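Side-chain contact in carboxylase (Deinococcus radiodurans, PDB 5H80), which probably carboxylates biotin at the expense of ATP, as the biotin carboxylase domain of a single-chain bacterial carboxylase: residues 57-62 and 96-101. Residues are numbered along the deposited sequence; the frame is centred on the assembly and turned at random.
Sequences QSVAVY and LRVAQE
Val98 sets its CG1 methyl against CG1 of two valines of the strand 57-62, and in doing so gives a compact example of how a helix is seated on a parallel sheet by branched aliphatic side chains. The closer of the two meetings is with Val61, whose CG1 lies 3.9 Å from CG1 of Val98; the two side chains approach each other at a slant, and CG2 of Val98 also lies near Val61 CG1, at 4.2 Å. About a right angle away, Val59 brings its own CG1 to Val98 CG1 at 4.3 Å, a slightly looser fit. Val59 and Val61, two apart on the strand, both point to the helix face and Val98 sits against the pair, whereas Ala60 between them turns its methyl to the opposite face. CG1 of Val98 is carried anti to its backbone N (chi1 176°), extending from the helix toward the strand, while the torsion of Val61 (chi1 -70°) sends its CG1 back along the strand toward the Val59 end, where it meets Val98.

No hydrogen bond crosses the contact, and the two segments bury just 95 Å² between them, with 8.3 Å separating the CA atoms of Val61 and Val98. All three valines are buried, so the join is small and purely apolar. The solvent side of the helix is quite different: Arg97, Gln100 and Glu101 are exposed and leave the strand untouched.

The strand 57-62 lies between strands 34-37 and 77-80 in a Rossmann-like alpha/beta sheet, the fold expected of the N-terminal domain of biotin carboxylases. Val98 also touches Leu36 and Val79 on those two neighbours, so helix 92-101 rests across three strands, while Ser58 and Ala60 face helix 42-53 on the other side of the sheet.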
loop_
_atom_site.group_PDB
_atom_site.type_symbol
_atom_site.label_atom_id
_atom_site.label_comp_id
_atom_site.label_asym_id
_atom_site.label_seq_id
_atom_site.Cartn_x
_atom_site.Cartn_y
_atom_site.Cartn_z
ATOM N N GLN A 57 -17.396 3.570 -16.049
ATOM C CA GLN A 57 -18.046 4.664 -15.356
ATOM C C GLN A 57 -18.880 4.237 -14.214
ATOM O O GLN A 57 -19.425 3.167 -14.278
ATOM C CB GLN A 57 -18.908 5.504 -16.326
ATOM C CG GLN A 57 -18.042 6.185 -17.382
ATOM C CD GLN A 57 -18.886 6.752 -18.471
ATOM O OE1 GLN A 57 -20.061 6.353 -18.661
ATOM N NE2 GLN A 57 -18.308 7.681 -19.203
ATOM N N SER A 58 -18.955 5.088 -13.170
ATOM C CA SER A 58 -19.746 4.798 -12.029
ATOM C C SER A 58 -20.886 5.771 -11.797
ATOM O O SER A 58 -20.754 6.967 -11.915
ATOM C CB SER A 58 -18.902 4.728 -10.713
ATOM O OG SER A 58 -18.210 5.969 -10.402
ATOM N N VAL A 59 -21.975 5.193 -11.294
ATOM C CA VAL A 59 -23.113 5.961 -10.811
ATOM C C VAL A 59 -23.321 5.574 -9.339
ATOM O O VAL A 59 -23.637 4.456 -9.049
ATOM C CB VAL A 59 -24.358 5.696 -11.719
ATOM C CG1 VAL A 59 -25.566 6.462 -11.136
ATOM C CG2 VAL A 59 -24.043 5.921 -13.239
ATOM N N ALA A 60 -23.171 6.517 -8.442
ATOM C CA ALA A 60 -23.432 6.355 -6.994
ATOM C C ALA A 60 -24.867 6.807 -6.685
ATOM O O ALA A 60 -25.527 7.501 -7.553
ATOM C CB ALA A 60 -22.377 7.120 -6.195
ATOM N N VAL A 61 -25.360 6.370 -5.531
ATOM C CA VAL A 61 -26.628 6.843 -5.007
ATOM C C VAL A 61 -26.341 7.278 -3.551
ATOM O O VAL A 61 -25.447 6.726 -2.814
ATOM C CB VAL A 61 -27.786 5.800 -5.082
ATOM C CG1 VAL A 61 -28.256 5.525 -6.526
ATOM C CG2 VAL A 61 -27.442 4.470 -4.356
ATOM N N TYR A 62 -27.092 8.236 -3.064
ATOM C CA TYR A 62 -26.995 8.699 -1.723
ATOM C C TYR A 62 -28.315 9.180 -1.135
ATOM O O TYR A 62 -29.190 9.692 -1.876
ATOM C CB TYR A 62 -25.921 9.828 -1.514
ATOM C CG TYR A 62 -26.181 11.061 -2.332
ATOM C CD1 TYR A 62 -26.661 12.189 -1.712
ATOM C CD2 TYR A 62 -26.030 11.120 -3.769
ATOM C CE1 TYR A 62 -27.028 13.304 -2.427
ATOM C CE2 TYR A 62 -26.337 12.316 -4.501
ATOM C CZ TYR A 62 -26.811 13.388 -3.785
ATOM O OH TYR A 62 -27.175 14.536 -4.415
ATOM N N LEU A 96 -33.679 0.455 -9.357
ATOM C CA LEU A 96 -33.983 0.095 -10.748
ATOM C C LEU A 96 -34.430 1.304 -11.593
ATOM O O LEU A 96 -34.064 1.374 -12.764
ATOM C CB LEU A 96 -34.976 -1.057 -10.851
ATOM C CG LEU A 96 -34.353 -2.366 -10.346
ATOM C CD1 LEU A 96 -35.479 -3.380 -10.242
ATOM C CD2 LEU A 96 -33.170 -2.880 -11.146
ATOM N N ARG A 97 -35.081 2.272 -10.951
ATOM C CA ARG A 97 -35.430 3.492 -11.619
ATOM C C ARG A 97 -34.191 4.310 -11.923
ATOM O O ARG A 97 -34.053 4.820 -13.037
ATOM C CB ARG A 97 -36.403 4.306 -10.809
ATOM C CG ARG A 97 -37.820 3.831 -10.897
ATOM C CD ARG A 97 -38.784 4.900 -10.367
ATOM N NE ARG A 97 -38.829 5.017 -8.903
ATOM C CZ ARG A 97 -39.364 4.102 -8.081
ATOM N NH1 ARG A 97 -39.914 2.971 -8.530
ATOM N NH2 ARG A 97 -39.389 4.333 -6.796
ATOM N N VAL A 98 -33.299 4.404 -10.921
ATOM C CA VAL A 98 -32.011 5.118 -11.111
ATOM C C VAL A 98 -31.247 4.529 -12.256
ATOM O O VAL A 98 -30.603 5.306 -13.062
ATOM C CB VAL A 98 -31.115 5.186 -9.820
ATOM C CG1 VAL A 98 -29.744 5.855 -10.103
ATOM C CG2 VAL A 98 -31.789 6.018 -8.783
ATOM N N ALA A 99 -31.221 3.203 -12.328
ATOM C CA ALA A 99 -30.410 2.533 -13.317
ATOM C C ALA A 99 -30.937 2.820 -14.710
ATOM O O ALA A 99 -30.186 3.045 -15.659
ATOM C CB ALA A 99 -30.434 1.053 -13.055
ATOM N N GLN A 100 -32.271 2.734 -14.851
ATOM C CA GLN A 100 -32.935 3.032 -16.149
ATOM C C GLN A 100 -32.677 4.433 -16.640
ATOM O O GLN A 100 -32.380 4.628 -17.813
ATOM C CB GLN A 100 -34.460 2.874 -15.968
ATOM C CG GLN A 100 -35.288 3.067 -17.259
ATOM C CD GLN A 100 -36.791 2.880 -17.046
ATOM O OE1 GLN A 100 -37.343 1.806 -17.299
ATOM N NE2 GLN A 100 -37.461 3.937 -16.596
ATOM N N GLU A 101 -32.820 5.393 -15.724
ATOM C CA GLU A 101 -32.809 6.810 -15.950
ATOM C C GLU A 101 -31.413 7.285 -16.262
ATOM O O GLU A 101 -31.247 8.256 -16.949
ATOM C CB GLU A 101 -33.327 7.505 -14.710
ATOM C CG GLU A 101 -34.819 7.274 -14.555
ATOM C CD GLU A 101 -35.462 8.026 -13.424
ATOM O OE1 GLU A 101 -35.070 9.164 -13.149
ATOM O OE2 GLU A 101 -36.398 7.493 -12.813
#